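Local coordinates for protein prophenoloxidase b (Marsupenaeus japonicus, PDB 3WKY) that is a type 3 copper protein, the precursor of a phenoloxidase that probably hydroxylates monophenols and oxidises o-diphenols at a dicopper centre, at residues A[361-366]-A[378-382]; A[70-74]-A[357-362]; A[281-286]-A[369-373]; A[254-260]-A[273-279]. All coordinates share one frame; numbering follows the deposited sequence.

How the contacts relate
The four contacts cluster round helix 356-365, which carries two histidines of the copper site. Contacts 1 and 2 share His361 and Asp362, have centres about 8 Å apart and both reach the Cu2-O2 cluster; in contact 2 Phe72 stacks on His361, whose ND1 is hydrogen-bonded to Met381 O in contact 1. Contact 3, about 11 Å from contact 1 between centres, meets it where Ile283 CD1 lies 3.7 Å from Gln366 CB. Contact 4, its centre about 12 Å from that of contact 1, touches it through Val255 CG2 and Leu364 CD2, 4.0 Å apart. Contacts 3 and 4 adjoin in sequence, and both reach the second subunit.

Contact 1 of 4, residues A[361-366]-A[378-382]. With CUO (Cu2-o2 cluster), chain J.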
loop_
_atom_site.group_PDB
_atom_site.type_symbol
_atom_site.label_atom_id
_atom_site.label_comp_id
_atom_site.label_asym_id
_atom_site.label_seq_id
_atom_site.Cartn_x
_atom_site.Cartn_y
_atom_site.Cartn_z
ATOM N N HIS A 361 -3.934 4.759 -26.961
ATOM C CA HIS A 361 -4.904 3.771 -27.437
ATOM C C HIS A 361 -4.331 2.366 -27.394
ATOM O O HIS A 361 -5.011 1.407 -26.996
ATOM C CB HIS A 361 -5.286 4.053 -28.877
ATOM C CG HIS A 361 -6.435 4.993 -29.004
ATOM N ND1 HIS A 361 -7.738 4.555 -29.068
ATOM C CD2 HIS A 361 -6.477 6.344 -29.062
ATOM C CE1 HIS A 361 -8.543 5.600 -29.172
ATOM N NE2 HIS A 361 -7.799 6.686 -29.158
ATOM N N ASP A 362 -3.092 2.240 -27.841
ATOM C CA ASP A 362 -2.443 0.940 -27.864
ATOM C C ASP A 362 -2.075 0.411 -26.468
ATOM O O ASP A 362 -2.162 -0.793 -26.219
ATOM C CB ASP A 362 -1.215 0.981 -28.779
ATOM C CG ASP A 362 -1.596 1.038 -30.256
ATOM O OD1 ASP A 362 -2.739 0.652 -30.595
ATOM O OD2 ASP A 362 -0.758 1.470 -31.075
ATOM N N PHE A 363 -1.647 1.290 -25.566
ATOM C CA PHE A 363 -1.443 0.868 -24.176
ATOM C C PHE A 363 -2.742 0.328 -23.581
ATOM O O PHE A 363 -2.745 -0.708 -22.928
ATOM C CB PHE A 363 -0.982 2.037 -23.306
ATOM C CG PHE A 363 0.502 2.305 -23.337
ATOM C CD1 PHE A 363 1.156 2.625 -24.523
ATOM C CD2 PHE A 363 1.237 2.286 -22.156
ATOM C CE1 PHE A 363 2.516 2.903 -24.532
ATOM C CE2 PHE A 363 2.602 2.576 -22.157
ATOM C CZ PHE A 363 3.241 2.878 -23.345
ATOM N N LEU A 364 -3.846 1.043 -23.778
ATOM C CA LEU A 364 -5.116 0.597 -23.208
ATOM C C LEU A 364 -5.575 -0.684 -23.914
ATOM O O LEU A 364 -6.058 -1.623 -23.276
ATOM C CB LEU A 364 -6.173 1.717 -23.300
ATOM C CG LEU A 364 -5.894 2.896 -22.361
ATOM C CD1 LEU A 364 -6.730 4.145 -22.753
ATOM C CD2 LEU A 364 -6.162 2.534 -20.899
ATOM N N GLY A 365 -5.397 -0.736 -25.234
ATOM C CA GLY A 365 -5.852 -1.880 -26.003
ATOM C C GLY A 365 -5.046 -3.144 -25.714
ATOM O O GLY A 365 -5.527 -4.253 -25.952
ATOM N N GLN A 366 -3.830 -2.993 -25.194
ATOM C CA GLN A 366 -2.980 -4.162 -24.919
ATOM C C GLN A 366 -2.803 -4.427 -23.429
ATOM O O GLN A 366 -2.006 -5.288 -23.028
ATOM C CB GLN A 366 -1.598 -3.988 -25.551
ATOM C CG GLN A 366 -1.600 -3.859 -27.071
ATOM C CD GLN A 366 -1.992 -5.141 -27.790
ATOM O OE1 GLN A 366 -2.277 -6.165 -27.168
ATOM N NE2 GLN A 366 -2.008 -5.084 -29.117
ATOM N N SER A 378 -5.598 -7.689 -29.774
ATOM C CA SER A 378 -5.746 -6.379 -29.137
ATOM C C SER A 378 -7.195 -6.153 -28.700
ATOM O O SER A 378 -8.116 -6.815 -29.194
ATOM C CB SER A 378 -5.312 -5.272 -30.092
ATOM O OG SER A 378 -5.773 -3.996 -29.661
ATOM N N GLY A 379 -7.402 -5.238 -27.757
ATOM C CA GLY A 379 -8.755 -4.858 -27.376
ATOM C C GLY A 379 -9.276 -3.810 -28.354
ATOM O O GLY A 379 -8.524 -3.355 -29.222
ATOM N N VAL A 380 -10.547 -3.432 -28.221
ATOM C CA VAL A 380 -11.185 -2.522 -29.183
ATOM C C VAL A 380 -10.603 -1.107 -29.244
ATOM O O VAL A 380 -10.801 -0.397 -30.240
ATOM C CB VAL A 380 -12.718 -2.446 -28.997
ATOM C CG1 VAL A 380 -13.350 -3.814 -29.249
ATOM C CG2 VAL A 380 -13.097 -1.911 -27.595
ATOM N N MET A 381 -9.878 -0.686 -28.211
ATOM C CA MET A 381 -9.238 0.640 -28.245
ATOM C C MET A 381 -8.178 0.737 -29.339
ATOM O O MET A 381 -7.771 1.835 -29.711
ATOM C CB MET A 381 -8.610 0.997 -26.890
ATOM C CG MET A 381 -9.620 1.537 -25.894
ATOM S SD MET A 381 -10.245 3.180 -26.365
ATOM C CE MET A 381 -8.862 4.222 -25.915
ATOM N N GLY A 382 -7.744 -0.414 -29.853
ATOM C CA GLY A 382 -6.736 -0.450 -30.903
ATOM C C GLY A 382 -7.240 -0.163 -32.326
ATOM O O GLY A 382 -6.434 -0.099 -33.253
HETATM CU CU1 CUO J . -10.644 9.402 -32.534
HETATM CU CU2 CUO J . -8.453 8.564 -29.801
HETATM O O1 CUO J . -8.876 9.033 -31.681
HETATM O O2 CUO J . -9.813 7.722 -31.285
HETATM O O HOH W 1 -3.849 0.707 -33.109
HETATM O O HOH W 2 -3.804 -1.876 -29.512
#
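His361, a ligand of a type 3 copper centre, meets Met381 through both its rim and its face. Its NE2 binds copper CU2 at 2.1 Å, while ND1 donates to Met381 O at 2.8 Å, on a lone pair in the carbonyl plane; the oxygen sits at the ring's rim, 16° out of its plane. This bond fixes the ring's rotation and would probably make the imidazole a stronger donor to the metal. Two kinks in the flexible Met381 chain (chi2 -69°, chi3 -76°) bring CE over one face of that ring. Asp362 OD1 takes one water shared with Gly382 O and another shared with Ser378 OG, which itself donates to Gly379 O. Replacing Ser378 by an alanine would probably leave that second water without its other mate and Gly379 O with one donor instead of two. Leu364 CD1 packs against Met381 CE, 3.8 Å away. In the last turn a side chain on Gly365 would press on Ser378 OG and Gly382 N, and Gly365 O accepts from Gly379 N at 2.8 Å.

Contact 2 of 4, residues A[70-74]-A[357-362]; sequences FAFNK and HNLGHD. With CUO (Cu2-o2 cluster), chain J.
Phe72 lies flat on the imidazole of His361 in a face-to-face stack, the centroids 3.6 Å apart and the planes 8° from parallel. The phenyl CZ sits over the centre of the imidazole, and His361 CB adds a CH-pi contact over the phenyl face. CZ also comes within 3.5 Å of cluster oxygen O2, whereas the carbonyl oxygen OD1 of Asn358 meets the ring edge at CD1. His357, one turn earlier on the helix, stands obliquely to Phe72 and binds CU2 through NE2 at 2.1 Å; its ND1 is held by Glu343 O. An alanine in place of Phe72 would probably uncover this face of His361 and open a gap beside the cluster. Further out, a type I turn from Phe70 to Asn73 presents the phenylalanine, and CG anti to the carbonyl carbon (chi1 -53°) swings the ring over the imidazole. Water joins Phe72 N to Asp362 OD1, and a second joins Asn73 ND2 to Asp362 OD2, while Asn73 OD1 caps helix 74-89 at His76 N. His397 completes the CU2 site, and Phe72, lying over it from the all-alpha domain, is consistent with the placeholder phenylalanine that blocks substrate access in arthropod hemocyanins.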
loop_
_atom_site.group_PDB
_atom_site.type_symbol
_atom_site.label_atom_id
_atom_site.label_comp_id
_atom_site.label_asym_id
_atom_site.label_seq_id
_atom_site.Cartn_x
_atom_site.Cartn_y
_atom_site.Cartn_z
ATOM N N PHE A 70 -4.947 -1.925 -37.160
ATOM C CA PHE A 70 -4.726 -1.207 -35.913
ATOM C C PHE A 70 -4.326 0.229 -36.219
ATOM O O PHE A 70 -3.143 0.553 -36.377
ATOM C CB PHE A 70 -3.674 -1.935 -35.084
ATOM C CG PHE A 70 -4.145 -3.262 -34.574
ATOM C CD1 PHE A 70 -5.372 -3.371 -33.936
ATOM C CD2 PHE A 70 -3.395 -4.407 -34.780
ATOM C CE1 PHE A 70 -5.827 -4.598 -33.477
ATOM C CE2 PHE A 70 -3.840 -5.633 -34.321
ATOM C CZ PHE A 70 -5.056 -5.729 -33.675
ATOM N N ALA A 71 -5.342 1.086 -36.311
ATOM C CA ALA A 71 -5.191 2.413 -36.874
ATOM C C ALA A 71 -4.199 3.313 -36.139
ATOM O O ALA A 71 -3.623 4.218 -36.742
ATOM C CB ALA A 71 -6.557 3.086 -36.984
ATOM N N PHE A 72 -3.984 3.065 -34.848
ATOM C CA PHE A 72 -3.129 3.953 -34.057
ATOM C C PHE A 72 -1.681 3.507 -34.081
ATOM O O PHE A 72 -0.796 4.218 -33.594
ATOM C CB PHE A 72 -3.640 4.043 -32.609
ATOM C CG PHE A 72 -5.089 4.417 -32.518
ATOM C CD1 PHE A 72 -5.479 5.741 -32.629
ATOM C CD2 PHE A 72 -6.069 3.438 -32.368
ATOM C CE1 PHE A 72 -6.812 6.083 -32.581
ATOM C CE2 PHE A 72 -7.406 3.777 -32.319
ATOM C CZ PHE A 72 -7.776 5.104 -32.415
ATOM N N ASN A 73 -1.452 2.326 -34.649
ATOM C CA ASN A 73 -0.123 1.742 -34.736
ATOM C C ASN A 73 0.606 2.246 -35.980
ATOM O O ASN A 73 0.050 2.240 -37.085
ATOM C CB ASN A 73 -0.226 0.216 -34.744
ATOM C CG ASN A 73 1.105 -0.457 -35.025
ATOM O OD1 ASN A 73 1.473 -0.679 -36.183
ATOM N ND2 ASN A 73 1.835 -0.791 -33.964
ATOM N N LYS A 74 1.846 2.690 -35.801
ATOM C CA LYS A 74 2.626 3.317 -36.872
ATOM C C LYS A 74 2.807 2.428 -38.107
ATOM O O LYS A 74 2.703 2.887 -39.246
ATOM C CB LYS A 74 3.995 3.730 -36.334
ATOM C CG LYS A 74 4.902 4.396 -37.355
ATOM C CD LYS A 74 6.335 4.439 -36.851
ATOM C CE LYS A 74 7.172 5.440 -37.632
ATOM N NZ LYS A 74 8.623 5.314 -37.311
ATOM N N HIS A 357 -1.304 10.503 -27.761
ATOM C CA HIS A 357 -2.668 10.029 -27.904
ATOM C C HIS A 357 -2.766 8.679 -28.627
ATOM O O HIS A 357 -3.512 7.785 -28.188
ATOM C CB HIS A 357 -3.554 11.075 -28.588
ATOM C CG HIS A 357 -4.694 10.468 -29.327
ATOM N ND1 HIS A 357 -4.596 10.088 -30.649
ATOM C CD2 HIS A 357 -5.947 10.128 -28.925
ATOM C CE1 HIS A 357 -5.738 9.545 -31.034
ATOM N NE2 HIS A 357 -6.572 9.572 -30.015
ATOM N N ASN A 358 -2.022 8.514 -29.725
ATOM C CA ASN A 358 -2.080 7.252 -30.471
ATOM C C ASN A 358 -1.573 6.086 -29.628
ATOM O O ASN A 358 -2.196 5.012 -29.582
ATOM C CB ASN A 358 -1.274 7.324 -31.781
ATOM C CG ASN A 358 -1.943 8.210 -32.827
ATOM O OD1 ASN A 358 -3.155 8.412 -32.790
ATOM N ND2 ASN A 358 -1.153 8.740 -33.758
ATOM N N LEU A 359 -0.432 6.283 -28.978
ATOM C CA LEU A 359 0.145 5.186 -28.204
ATOM C C LEU A 359 -0.744 4.845 -27.018
ATOM O O LEU A 359 -0.856 3.679 -26.636
ATOM C CB LEU A 359 1.576 5.485 -27.768
ATOM C CG LEU A 359 2.589 5.102 -28.855
ATOM C CD1 LEU A 359 3.943 5.747 -28.594
ATOM C CD2 LEU A 359 2.731 3.577 -28.939
ATOM N N GLY A 360 -1.406 5.853 -26.465
ATOM C CA GLY A 360 -2.323 5.631 -25.357
ATOM C C GLY A 360 -3.419 4.656 -25.734
ATOM O O GLY A 360 -3.814 3.826 -24.929
ATOM N N HIS A 361 -3.934 4.759 -26.961
ATOM C CA HIS A 361 -4.904 3.771 -27.437
ATOM C C HIS A 361 -4.331 2.366 -27.394
ATOM O O HIS A 361 -5.011 1.407 -26.996
ATOM C CB HIS A 361 -5.286 4.053 -28.877
ATOM C CG HIS A 361 -6.435 4.993 -29.004
ATOM N ND1 HIS A 361 -7.738 4.555 -29.068
ATOM C CD2 HIS A 361 -6.477 6.344 -29.062
ATOM C CE1 HIS A 361 -8.543 5.600 -29.172
ATOM N NE2 HIS A 361 -7.799 6.686 -29.158
ATOM N N ASP A 362 -3.092 2.240 -27.841
ATOM C CA ASP A 362 -2.443 0.940 -27.864
ATOM C C ASP A 362 -2.075 0.411 -26.468
ATOM O O ASP A 362 -2.162 -0.793 -26.219
ATOM C CB ASP A 362 -1.215 0.981 -28.779
ATOM C CG ASP A 362 -1.596 1.038 -30.256
ATOM O OD1 ASP A 362 -2.739 0.652 -30.595
ATOM O OD2 ASP A 362 -0.758 1.470 -31.075
HETATM CU CU1 CUO J . -10.644 9.402 -32.534
HETATM CU CU2 CUO J . -8.453 8.564 -29.801
HETATM O O1 CUO J . -8.876 9.033 -31.681
HETATM O O2 CUO J . -9.813 7.722 -31.285
HETATM O O HOH W 1 -3.849 0.707 -33.109
HETATM O O HOH W 3 1.333 -0.167 -31.192
#

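Contact 3 of 4, residues A[281-286]-A[369-373]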
loop_
_atom_site.group_PDB
_atom_site.type_symbol
_atom_site.label_atom_id
_atom_site.label_comp_id
_atom_site.label_asym_id
_atom_site.label_seq_id
_atom_site.Cartn_x
_atom_site.Cartn_y
_atom_site.Cartn_z
ATOM N N GLN A 281 0.042 -0.160 -18.458
ATOM C CA GLN A 281 1.399 -0.690 -18.256
ATOM C C GLN A 281 2.290 -0.549 -19.476
ATOM O O GLN A 281 1.795 -0.477 -20.601
ATOM C CB GLN A 281 1.333 -2.171 -17.891
ATOM C CG GLN A 281 0.586 -2.467 -16.614
ATOM C CD GLN A 281 0.002 -3.863 -16.625
ATOM O OE1 GLN A 281 0.728 -4.839 -16.409
ATOM N NE2 GLN A 281 -1.307 -3.975 -16.919
ATOM N N ASP A 282 3.602 -0.542 -19.239
ATOM C CA ASP A 282 4.589 -0.498 -20.321
ATOM C C ASP A 282 4.266 -1.569 -21.351
ATOM O O ASP A 282 3.962 -2.710 -20.989
ATOM C CB ASP A 282 6.005 -0.797 -19.790
ATOM C CG ASP A 282 6.510 0.226 -18.780
ATOM O OD1 ASP A 282 5.978 1.348 -18.692
ATOM O OD2 ASP A 282 7.493 -0.092 -18.077
ATOM N N ILE A 283 4.327 -1.219 -22.632
ATOM C CA ILE A 283 4.070 -2.217 -23.659
ATOM C C ILE A 283 5.379 -2.747 -24.161
ATOM O O ILE A 283 6.125 -2.041 -24.833
ATOM C CB ILE A 283 3.300 -1.647 -24.854
ATOM C CG1 ILE A 283 1.946 -1.129 -24.399
ATOM C CG2 ILE A 283 3.133 -2.725 -25.923
ATOM C CD1 ILE A 283 1.068 -2.170 -23.736
ATOM N N ARG A 284 5.673 -3.991 -23.809
ATOM C CA ARG A 284 6.905 -4.615 -24.251
ATOM C C ARG A 284 6.600 -5.387 -25.527
ATOM O O ARG A 284 6.025 -6.471 -25.497
ATOM C CB ARG A 284 7.476 -5.485 -23.145
ATOM C CG ARG A 284 8.193 -4.621 -22.128
ATOM C CD ARG A 284 7.820 -4.968 -20.730
ATOM N NE ARG A 284 6.447 -4.592 -20.401
ATOM C CZ ARG A 284 5.859 -4.974 -19.273
ATOM N NH1 ARG A 284 6.532 -5.734 -18.418
ATOM N NH2 ARG A 284 4.614 -4.607 -18.999
ATOM N N GLU A 285 6.926 -4.758 -26.653
ATOM C CA GLU A 285 6.576 -5.288 -27.960
ATOM C C GLU A 285 7.416 -6.496 -28.338
ATOM O O GLU A 285 8.384 -6.852 -27.649
ATOM C CB GLU A 285 6.765 -4.211 -29.035
ATOM C CG GLU A 285 5.505 -3.438 -29.374
ATOM C CD GLU A 285 4.498 -4.265 -30.173
ATOM O OE1 GLU A 285 3.509 -3.673 -30.638
ATOM O OE2 GLU A 285 4.683 -5.498 -30.335
ATOM N N ILE A 286 7.006 -7.136 -29.427
ATOM C CA ILE A 286 7.835 -8.117 -30.119
ATOM C C ILE A 286 8.024 -7.556 -31.520
ATOM O O ILE A 286 7.056 -7.453 -32.268
ATOM C CB ILE A 286 7.140 -9.480 -30.211
ATOM C CG1 ILE A 286 6.760 -9.973 -28.813
ATOM C CG2 ILE A 286 8.044 -10.501 -30.939
ATOM C CD1 ILE A 286 5.804 -11.155 -28.812
ATOM N N ASP A 369 -2.578 -7.844 -21.673
ATOM C CA ASP A 369 -1.370 -8.669 -21.916
ATOM C C ASP A 369 -0.236 -7.770 -22.446
ATOM O O ASP A 369 0.193 -7.902 -23.597
ATOM C CB ASP A 369 -1.733 -9.790 -22.910
ATOM C CG ASP A 369 -0.570 -10.732 -23.221
ATOM O OD1 ASP A 369 0.383 -10.839 -22.422
ATOM O OD2 ASP A 369 -0.621 -11.368 -24.291
ATOM N N PRO A 370 0.236 -6.822 -21.610
ATOM C CA PRO A 370 1.129 -5.761 -22.097
ATOM C C PRO A 370 2.548 -6.208 -22.426
ATOM O O PRO A 370 3.249 -5.476 -23.133
ATOM C CB PRO A 370 1.153 -4.756 -20.932
ATOM C CG PRO A 370 0.913 -5.609 -19.715
ATOM C CD PRO A 370 -0.106 -6.642 -20.187
ATOM N N ALA A 371 2.969 -7.367 -21.925
ATOM C CA ALA A 371 4.300 -7.891 -22.246
ATOM C C ALA A 371 4.219 -8.994 -23.305
ATOM O O ALA A 371 5.226 -9.668 -23.606
ATOM C CB ALA A 371 4.985 -8.402 -20.996
ATOM N N LYS A 372 3.020 -9.178 -23.857
ATOM C CA LYS A 372 2.795 -10.130 -24.942
ATOM C C LYS A 372 3.296 -11.534 -24.600
ATOM O O LYS A 372 4.042 -12.142 -25.362
ATOM C CB LYS A 372 3.440 -9.603 -26.225
ATOM C CG LYS A 372 2.894 -8.220 -26.575
ATOM C CD LYS A 372 3.306 -7.773 -27.953
ATOM C CE LYS A 372 2.420 -6.621 -28.402
ATOM N NZ LYS A 372 1.026 -7.084 -28.636
ATOM N N LYS A 373 2.860 -12.033 -23.446
ATOM C CA LYS A 373 3.238 -13.348 -22.950
ATOM C C LYS A 373 2.240 -14.404 -23.396
ATOM O O LYS A 373 2.537 -15.596 -23.399
ATOM C CB LYS A 373 3.260 -13.317 -21.415
ATOM C CG LYS A 373 4.342 -12.410 -20.833
ATOM C CD LYS A 373 4.090 -12.070 -19.352
ATOM C CE LYS A 373 3.889 -13.292 -18.499
ATOM N NZ LYS A 373 3.713 -12.916 -17.055
#
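Pro370 is the tight centre of this contact, wedged among Gln281, Ile283 and Arg284. Its carbonyl oxygen receives Arg284 N at 2.9 Å and a CA-H...O contact from Ile283, while its CB meets Ile283 CD1 at 3.8 Å. As second residue of the type I turn 369-372, proline suits its place, its ring restricting phi to the value needed (-72°). Arg284 folds back on Asp282 O: NH2 makes the better bond (2.8 Å), NE a longer, more bent one (3.2 Å) from above the carbonyl plane. Together they fix the guanidinium's orientation, turning one face to the small Ala371 CB, 3.9 Å from CZ. The far end is looser: Ile286 CD1 rests on Lys372 CB, and Glu285 OE2, held by Ile286 N on its anti lone pair, stays 4.3 Å from Lys372 NZ, so these charges probably attract weakly, beyond salt-bridge distance. Arg180 of the second subunit donates hydrogen bonds to Arg284 O, Glu285 O and Ala371 O, and Met299 of a third packs on Ala371. One backbone hydrogen bond and close van der Waals packing thus join two loops at a subunit interface.

Contact 4 of 4, residues A[254-260]-A[273-279]; sequences PVQDGYF and SRQDSTF. With EDO (1,2-ethanediol), chain M; EDO (1,2-ethanediol), chain K.
Segments 254-260 and 273-279 run antiparallel, with single hydrogen-bonded bridges at Val255-Thr278 and Tyr259-Arg274; between them Ser277, left-handed in its backbone (phi 60°), donates its N to Gln256 O. Tyr259 and Arg274 exchange two backbone bonds, and Gly258 fits where its CA lies only 3.0 Å from Arg274 O, since any CB would clash there. Arg274 reaches across to segment 254-260 and turns at chi3 (64°), so that NH2 donates to Asp257 O at 2.9 Å, nearly straight at 169° and in plane with both groups. NE shares a water with Val255 O and Gln275 O, and NH1 forms a salt bridge with Asp390. Asp276 OD1 receives Gly258 N at 2.7 Å on its anti lone pair; OD2 pairs with Lys373 of the second subunit. At one end Pro254 CB lies over the centre of the Phe279 ring, a CH-pi contact; at the other, the small Ser273 CB sits over a face of Phe260. Ser277 and Thr278, both opposite Val255, form a G1 beta bulge, here in a loop of the copper-containing domain.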
loop_
_atom_site.group_PDB
_atom_site.type_symbol
_atom_site.label_atom_id
_atom_site.label_comp_id
_atom_site.label_asym_id
_atom_site.label_seq_id
_atom_site.Cartn_x
_atom_site.Cartn_y
_atom_site.Cartn_z
ATOM N N PRO A 254 -5.080 1.997 -11.385
ATOM C CA PRO A 254 -5.671 1.066 -12.368
ATOM C C PRO A 254 -6.956 1.625 -12.977
ATOM O O PRO A 254 -7.666 2.398 -12.332
ATOM C CB PRO A 254 -5.984 -0.191 -11.540
ATOM C CG PRO A 254 -6.032 0.285 -10.109
ATOM C CD PRO A 254 -5.079 1.448 -10.016
ATOM N N VAL A 255 -7.237 1.246 -14.221
ATOM C CA VAL A 255 -8.468 1.666 -14.889
ATOM C C VAL A 255 -9.607 0.912 -14.238
ATOM O O VAL A 255 -9.702 -0.307 -14.363
ATOM C CB VAL A 255 -8.415 1.344 -16.400
ATOM C CG1 VAL A 255 -9.765 1.656 -17.071
ATOM C CG2 VAL A 255 -7.267 2.128 -17.067
ATOM N N GLN A 256 -10.460 1.631 -13.518
ATOM C CA GLN A 256 -11.500 0.981 -12.717
ATOM C C GLN A 256 -12.466 0.137 -13.566
ATOM O O GLN A 256 -12.734 -1.026 -13.254
ATOM C CB GLN A 256 -12.276 2.037 -11.919
ATOM C CG GLN A 256 -13.522 1.518 -11.216
ATOM C CD GLN A 256 -14.246 2.622 -10.445
ATOM O OE1 GLN A 256 -13.621 3.549 -9.930
ATOM N NE2 GLN A 256 -15.566 2.527 -10.375
ATOM N N ASP A 257 -12.978 0.709 -14.651
ATOM C CA ASP A 257 -13.994 0.013 -15.436
ATOM C C ASP A 257 -13.416 -0.695 -16.648
ATOM O O ASP A 257 -12.891 -0.051 -17.567
ATOM C CB ASP A 257 -15.083 0.990 -15.881
ATOM C CG ASP A 257 -15.748 1.664 -14.712
ATOM O OD1 ASP A 257 -16.137 0.946 -13.764
ATOM O OD2 ASP A 257 -15.849 2.906 -14.725
ATOM N N GLY A 258 -13.519 -2.024 -16.641
ATOM C CA GLY A 258 -13.080 -2.810 -17.773
ATOM C C GLY A 258 -14.150 -2.781 -18.856
ATOM O O GLY A 258 -15.137 -2.035 -18.757
ATOM N N TYR A 259 -13.955 -3.587 -19.891
ATOM C CA TYR A 259 -14.920 -3.657 -20.984
ATOM C C TYR A 259 -14.737 -4.980 -21.716
ATOM O O TYR A 259 -13.623 -5.365 -22.059
ATOM C CB TYR A 259 -14.763 -2.456 -21.933
ATOM C CG TYR A 259 -15.741 -2.506 -23.093
ATOM C CD1 TYR A 259 -17.115 -2.499 -22.867
ATOM C CD2 TYR A 259 -15.287 -2.600 -24.414
ATOM C CE1 TYR A 259 -18.021 -2.578 -23.918
ATOM C CE2 TYR A 259 -16.189 -2.665 -25.474
ATOM C CZ TYR A 259 -17.549 -2.667 -25.217
ATOM O OH TYR A 259 -18.453 -2.748 -26.262
ATOM N N PHE A 260 -15.843 -5.686 -21.907
ATOM C CA PHE A 260 -15.850 -6.938 -22.640
ATOM C C PHE A 260 -16.705 -6.714 -23.898
ATOM O O PHE A 260 -17.932 -6.669 -23.824
ATOM C CB PHE A 260 -16.440 -8.043 -21.762
ATOM C CG PHE A 260 -15.550 -8.437 -20.591
ATOM C CD1 PHE A 260 -15.354 -7.573 -19.510
ATOM C CD2 PHE A 260 -14.917 -9.673 -20.579
ATOM C CE1 PHE A 260 -14.522 -7.949 -18.438
ATOM C CE2 PHE A 260 -14.089 -10.054 -19.521
ATOM C CZ PHE A 260 -13.892 -9.203 -18.453
ATOM N N SER A 273 -10.602 -8.629 -24.209
ATOM C CA SER A 273 -11.372 -7.827 -23.266
ATOM C C SER A 273 -10.409 -7.206 -22.257
ATOM O O SER A 273 -9.203 -7.465 -22.289
ATOM C CB SER A 273 -12.374 -8.715 -22.533
ATOM O OG SER A 273 -13.289 -9.324 -23.435
ATOM N N ARG A 274 -10.944 -6.405 -21.348
ATOM C CA ARG A 274 -10.127 -5.828 -20.295
ATOM C C ARG A 274 -10.905 -5.933 -19.001
ATOM O O ARG A 274 -11.999 -5.396 -18.895
ATOM C CB ARG A 274 -9.813 -4.352 -20.574
ATOM C CG ARG A 274 -8.856 -3.739 -19.523
ATOM C CD ARG A 274 -8.641 -2.235 -19.736
ATOM N NE ARG A 274 -9.894 -1.493 -19.552
ATOM C CZ ARG A 274 -10.669 -1.031 -20.535
ATOM N NH1 ARG A 274 -10.331 -1.201 -21.809
ATOM N NH2 ARG A 274 -11.796 -0.390 -20.234
ATOM N N GLN A 275 -10.345 -6.646 -18.024
ATOM C CA GLN A 275 -10.997 -6.797 -16.727
ATOM C C GLN A 275 -11.069 -5.469 -15.996
ATOM O O GLN A 275 -10.235 -4.580 -16.216
ATOM C CB GLN A 275 -10.223 -7.807 -15.866
ATOM C CG GLN A 275 -10.294 -9.223 -16.436
ATOM C CD GLN A 275 -9.290 -10.171 -15.814
ATOM O OE1 GLN A 275 -8.980 -11.207 -16.399
ATOM N NE2 GLN A 275 -8.773 -9.823 -14.629
ATOM N N ASP A 276 -12.045 -5.339 -15.102
ATOM C CA ASP A 276 -12.044 -4.210 -14.171
ATOM C C ASP A 276 -10.696 -4.127 -13.440
ATOM O O ASP A 276 -10.042 -5.156 -13.184
ATOM C CB ASP A 276 -13.151 -4.356 -13.120
ATOM C CG ASP A 276 -14.556 -4.163 -13.681
ATOM O OD1 ASP A 276 -14.756 -3.503 -14.727
ATOM O OD2 ASP A 276 -15.497 -4.655 -13.031
ATOM N N SER A 277 -10.291 -2.902 -13.102
ATOM C CA SER A 277 -9.071 -2.661 -12.322
ATOM C C SER A 277 -7.812 -3.189 -12.996
ATOM O O SER A 277 -7.025 -3.896 -12.369
ATOM C CB SER A 277 -9.194 -3.257 -10.910
ATOM O OG SER A 277 -10.375 -2.777 -10.287
ATOM N N THR A 278 -7.625 -2.829 -14.262
ATOM C CA THR A 278 -6.427 -3.204 -15.007
ATOM C C THR A 278 -5.482 -2.002 -15.086
ATOM O O THR A 278 -5.915 -0.882 -15.392
ATOM C CB THR A 278 -6.820 -3.684 -16.425
ATOM O OG1 THR A 278 -7.579 -4.900 -16.309
ATOM C CG2 THR A 278 -5.581 -3.943 -17.288
ATOM N N PHE A 279 -4.200 -2.226 -14.812
ATOM C CA PHE A 279 -3.213 -1.148 -14.893
ATOM C C PHE A 279 -2.827 -0.808 -16.331
ATOM O O PHE A 279 -2.765 -1.678 -17.207
ATOM C CB PHE A 279 -1.939 -1.488 -14.102
ATOM C CG PHE A 279 -2.119 -1.447 -12.603
ATOM C CD1 PHE A 279 -1.908 -0.264 -11.898
ATOM C CD2 PHE A 279 -2.480 -2.594 -11.899
ATOM C CE1 PHE A 279 -2.059 -0.222 -10.515
ATOM C CE2 PHE A 279 -2.646 -2.556 -10.520
ATOM C CZ PHE A 279 -2.437 -1.369 -9.826
HETATM C C1 EDO M . -3.923 -5.894 -13.389
HETATM O O1 EDO M . -3.343 -4.994 -14.342
HETATM C C2 EDO M . -4.929 -6.819 -14.072
HETATM O O2 EDO M . -4.297 -7.679 -15.035
HETATM C C1 EDO K . -7.670 -7.372 -10.736
HETATM O O1 EDO K . -8.358 -8.410 -10.022
HETATM C C2 EDO K . -7.706 -7.661 -12.236
HETATM O O2 EDO K . -9.052 -7.577 -12.741
HETATM O O HOH W 4 -9.987 -1.823 -16.665
HETATM O O HOH W 5 -16.763 -1.796 -14.459
#